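Local structure of Endonuclease/exonuclease/phosphatase domain-containing protein (Enterococcus faecalis, 3L1W) at residues A[105-115]-A[127-137]. The protein is of unknown function but belongs to the endonuclease/exonuclease/phosphatase family of DNase I-like fold and may act as a 3'-5' RNA exonuclease. Residues are numbered along the deposited sequence; the frame is centred on the assembly and turned at random.
With EDO (1,2-ethanediol), chain K.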
loop_
_atom_site.group_PDB
_atom_site.type_symbol
_atom_site.label_atom_id
_atom_site.label_comp_id
_atom_site.label_asym_id
_atom_site.label_seq_id
_atom_site.Cartn_x
_atom_site.Cartn_y
_atom_site.Cartn_z
ATOM N N GLU A 105 -34.780 10.514 15.597
ATOM C CA GLU A 105 -34.772 9.231 14.905
ATOM C C GLU A 105 -33.589 8.355 15.308
ATOM O O GLU A 105 -33.547 7.178 14.956
ATOM C CB GLU A 105 -34.704 9.445 13.389
ATOM C CG GLU A 105 -35.753 10.390 12.827
ATOM C CD GLU A 105 -36.837 9.661 12.076
ATOM O OE1 GLU A 105 -37.404 8.702 12.642
ATOM O OE2 GLU A 105 -37.121 10.043 10.920
ATOM N N ALA A 106 -32.620 8.929 16.014
ATOM C CA ALA A 106 -31.341 8.250 16.222
ATOM C C ALA A 106 -31.293 7.516 17.549
ATOM O O ALA A 106 -32.062 7.814 18.458
ATOM C CB ALA A 106 -30.177 9.242 16.127
ATOM N N GLY A 107 -30.372 6.563 17.657
ATOM C CA GLY A 107 -30.254 5.759 18.862
ATOM C C GLY A 107 -29.232 6.257 19.870
ATOM O O GLY A 107 -29.115 5.718 20.968
ATOM N N CYS A 108 -28.481 7.287 19.502
ATOM C CA CYS A 108 -27.427 7.793 20.371
ATOM C C CYS A 108 -26.928 9.135 19.851
ATOM O O CYS A 108 -27.181 9.483 18.700
ATOM C CB CYS A 108 -26.266 6.794 20.424
ATOM S SG CYS A 108 -25.384 6.591 18.847
ATOM N N PRO A 109 -26.219 9.893 20.698
ATOM C CA PRO A 109 -25.620 11.130 20.195
ATOM C C PRO A 109 -24.638 10.799 19.082
ATOM O O PRO A 109 -23.939 9.780 19.153
ATOM C CB PRO A 109 -24.884 11.691 21.420
ATOM C CG PRO A 109 -25.508 11.012 22.596
ATOM C CD PRO A 109 -25.885 9.652 22.110
ATOM N N ARG A 110 -24.628 11.623 18.039
ATOM C CA ARG A 110 -23.676 11.483 16.951
ATOM C C ARG A 110 -23.131 12.862 16.673
ATOM O O ARG A 110 -23.853 13.855 16.794
ATOM C CB ARG A 110 -24.350 10.956 15.682
ATOM C CG ARG A 110 -24.875 9.547 15.793
ATOM C CD ARG A 110 -23.793 8.535 15.520
ATOM N NE ARG A 110 -24.270 7.184 15.791
ATOM C CZ ARG A 110 -23.524 6.096 15.670
ATOM N NH1 ARG A 110 -22.265 6.201 15.263
ATOM N NH2 ARG A 110 -24.037 4.904 15.944
ATOM N N ILE A 111 -21.861 12.932 16.308
ATOM C CA ILE A 111 -21.293 14.218 15.955
ATOM C C ILE A 111 -20.707 14.184 14.558
ATOM O O ILE A 111 -20.453 13.117 13.990
ATOM C CB ILE A 111 -20.192 14.658 16.937
ATOM C CG1 ILE A 111 -19.051 13.640 16.959
ATOM C CG2 ILE A 111 -20.776 14.868 18.343
ATOM C CD1 ILE A 111 -17.745 14.216 17.494
ATOM N N ALA A 112 -20.517 15.366 13.998
ATOM C CA ALA A 112 -19.637 15.520 12.854
ATOM C C ALA A 112 -18.476 16.387 13.288
ATOM O O ALA A 112 -18.640 17.332 14.066
ATOM C CB ALA A 112 -20.365 16.146 11.675
ATOM N N LEU A 113 -17.298 16.051 12.778
ATOM C CA LEU A 113 -16.079 16.789 13.071
ATOM C C LEU A 113 -15.580 17.324 11.740
ATOM O O LEU A 113 -15.455 16.570 10.776
ATOM C CB LEU A 113 -15.031 15.842 13.676
ATOM C CG LEU A 113 -13.616 16.390 13.914
ATOM C CD1 LEU A 113 -13.633 17.574 14.882
ATOM C CD2 LEU A 113 -12.635 15.298 14.388
ATOM N N TRP A 114 -15.294 18.620 11.671
ATOM C CA TRP A 114 -14.818 19.192 10.416
ATOM C C TRP A 114 -13.560 20.038 10.617
ATOM O O TRP A 114 -13.244 20.473 11.737
ATOM C CB TRP A 114 -15.935 20.018 9.756
ATOM C CG TRP A 114 -16.376 21.172 10.615
ATOM C CD1 TRP A 114 -17.383 21.174 11.538
ATOM C CD2 TRP A 114 -15.807 22.488 10.640
ATOM N NE1 TRP A 114 -17.471 22.408 12.138
ATOM C CE2 TRP A 114 -16.517 23.232 11.601
ATOM C CE3 TRP A 114 -14.762 23.103 9.945
ATOM C CZ2 TRP A 114 -16.218 24.566 11.881
ATOM C CZ3 TRP A 114 -14.466 24.423 10.222
ATOM C CH2 TRP A 114 -15.193 25.144 11.181
ATOM N N GLY A 115 -12.840 20.251 9.522
ATOM C CA GLY A 115 -11.680 21.124 9.525
ATOM C C GLY A 115 -11.564 21.866 8.212
ATOM O O GLY A 115 -11.875 21.321 7.144
ATOM N N LEU A 127 -12.479 22.228 2.683
ATOM C CA LEU A 127 -13.208 21.721 3.838
ATOM C C LEU A 127 -13.165 20.198 3.907
ATOM O O LEU A 127 -13.386 19.518 2.898
ATOM C CB LEU A 127 -14.666 22.193 3.769
ATOM C CG LEU A 127 -15.610 21.700 4.860
ATOM C CD1 LEU A 127 -15.181 22.216 6.221
ATOM C CD2 LEU A 127 -17.036 22.149 4.545
ATOM N N VAL A 128 -12.868 19.666 5.094
ATOM C CA VAL A 128 -12.967 18.218 5.340
ATOM C C VAL A 128 -14.060 17.957 6.376
ATOM O O VAL A 128 -14.073 18.585 7.435
ATOM C CB VAL A 128 -11.648 17.653 5.866
ATOM C CG1 VAL A 128 -11.803 16.166 6.224
ATOM C CG2 VAL A 128 -10.532 17.851 4.842
ATOM N N ILE A 129 -14.979 17.039 6.072
ATOM C CA ILE A 129 -16.056 16.687 6.995
ATOM C C ILE A 129 -15.975 15.193 7.283
ATOM O O ILE A 129 -16.084 14.384 6.374
ATOM C CB ILE A 129 -17.450 16.986 6.396
ATOM C CG1 ILE A 129 -17.553 18.450 5.935
ATOM C CG2 ILE A 129 -18.541 16.661 7.408
ATOM C CD1 ILE A 129 -18.820 18.753 5.120
ATOM N N ASN A 130 -15.773 14.848 8.551
ATOM C CA ASN A 130 -15.664 13.459 8.997
ATOM C C ASN A 130 -17.055 12.948 9.348
ATOM O O ASN A 130 -17.678 13.436 10.291
ATOM C CB ASN A 130 -14.745 13.379 10.218
ATOM C CG ASN A 130 -14.416 11.949 10.617
ATOM O OD1 ASN A 130 -15.137 11.018 10.269
ATOM N ND2 ASN A 130 -13.329 11.778 11.364
ATOM N N VAL A 131 -17.526 11.974 8.569
ATOM C CA VAL A 131 -18.868 11.418 8.677
ATOM C C VAL A 131 -18.915 10.107 9.473
ATOM O O VAL A 131 -18.155 9.188 9.193
ATOM C CB VAL A 131 -19.395 11.097 7.253
ATOM C CG1 VAL A 131 -20.737 10.392 7.319
ATOM C CG2 VAL A 131 -19.494 12.387 6.417
ATOM N N HIS A 132 -19.817 10.011 10.450
ATOM C CA HIS A 132 -20.190 8.698 10.974
ATOM C C HIS A 132 -21.666 8.688 11.309
ATOM O O HIS A 132 -22.075 9.159 12.369
ATOM C CB HIS A 132 -19.368 8.299 12.203
ATOM C CG HIS A 132 -19.519 6.855 12.568
ATOM N ND1 HIS A 132 -18.998 6.313 13.724
ATOM C CD2 HIS A 132 -20.128 5.835 11.915
ATOM C CE1 HIS A 132 -19.291 5.024 13.774
ATOM N NE2 HIS A 132 -19.974 4.708 12.687
ATOM N N LEU A 133 -22.466 8.152 10.398
ATOM C CA LEU A 133 -23.919 8.234 10.555
ATOM C C LEU A 133 -24.425 7.081 11.394
ATOM O O LEU A 133 -23.737 6.080 11.548
ATOM C CB LEU A 133 -24.619 8.253 9.193
ATOM C CG LEU A 133 -24.163 9.360 8.240
ATOM C CD1 LEU A 133 -24.925 9.301 6.931
ATOM C CD2 LEU A 133 -24.325 10.725 8.896
ATOM N N ASP A 134 -25.640 7.237 11.925
ATOM C CA ASP A 134 -26.248 6.259 12.813
ATOM C C ASP A 134 -26.480 4.928 12.108
ATOM O O ASP A 134 -26.845 4.895 10.936
ATOM C CB ASP A 134 -27.590 6.810 13.315
ATOM C CG ASP A 134 -27.844 6.494 14.766
ATOM O OD1 ASP A 134 -27.044 6.918 15.623
ATOM O OD2 ASP A 134 -28.853 5.831 15.058
ATOM N N HIS A 135 -26.268 3.826 12.814
ATOM C CA HIS A 135 -26.506 2.507 12.234
ATOM C C HIS A 135 -27.969 2.074 12.357
ATOM O O HIS A 135 -28.408 1.144 11.692
ATOM C CB HIS A 135 -25.606 1.452 12.888
ATOM C CG HIS A 135 -25.761 1.356 14.377
ATOM N ND1 HIS A 135 -26.774 0.637 14.977
ATOM C CD2 HIS A 135 -25.023 1.877 15.386
ATOM C CE1 HIS A 135 -26.658 0.726 16.290
ATOM N NE2 HIS A 135 -25.605 1.474 16.566
ATOM N N ILE A 136 -28.726 2.762 13.196
ATOM C CA ILE A 136 -30.054 2.290 13.569
ATOM C C ILE A 136 -31.035 2.144 12.392
ATOM O O ILE A 136 -31.768 1.159 12.313
ATOM C CB ILE A 136 -30.650 3.183 14.687
ATOM C CG1 ILE A 136 -31.764 2.463 15.431
ATOM C CG2 ILE A 136 -31.149 4.497 14.128
ATOM C CD1 ILE A 136 -32.409 3.331 16.487
ATOM N N SER A 137 -31.046 3.111 11.474
ATOM C CA SER A 137 -32.014 3.082 10.384
ATOM C C SER A 137 -31.638 4.018 9.251
ATOM O O SER A 137 -30.868 4.958 9.439
ATOM C CB SER A 137 -33.399 3.475 10.901
ATOM O OG SER A 137 -33.474 4.878 11.125
HETATM C C1 EDO K . -20.995 24.918 13.363
HETATM O O1 EDO K . -20.904 25.730 12.182
HETATM C C2 EDO K . -20.145 23.670 13.169
HETATM O O2 EDO K . -19.207 23.500 14.238
HETATM O O HOH W 1 -20.282 12.766 11.182
HETATM O O HOH W 2 -20.806 10.459 14.467
#
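Arg110 reaches across to Asp134 and His132 where two antiparallel strands of a beta hairpin, in one of the two sheets of the DNase I-like sandwich, have begun to part. At the paired end, Gly115 and Val128 exchange two backbone bonds, and Asn130 N gives a third to Leu113 O (2.8 Å). Trp114 faces Ile129 in the non-hydrogen-bonded pair between them; chi1 of 61° sets CG between the backbone N and the carbonyl carbon and carries the indole outward, where NE1 at the ring edge binds an ethanediol oxygen. Leu127 CD1 still reaches Trp114 CE3 obliquely (3.9 Å). Asn130 suits its buried place facing the other sheet because its amide both donates and accepts: ND2 gives to Ile41 O and OD1 accepts from Gln42 NE2. Farther along, one water joins Ile111 O, Asn130 O and His132 N, and a second links Ile111 O to His132 O.

Beyond the waters the long side chain of Arg110 bridges the diverging chains. Bent at chi2 (-84°), it is long enough to bring NE to Asp134 OD1 (2.8 Å) in a buried salt bridge. The bond is bent, NE coming to the anti side from 26° out of the carboxylate plane, and the guanidinium stands perpendicular to that plane. Its edge serves two histidines: Arg110 NH2 passes 3.2 Å from His135 CD2, the two planes again nearly perpendicular, and NH1 sits over the centre of the His132 ring, 3.5 Å above its plane.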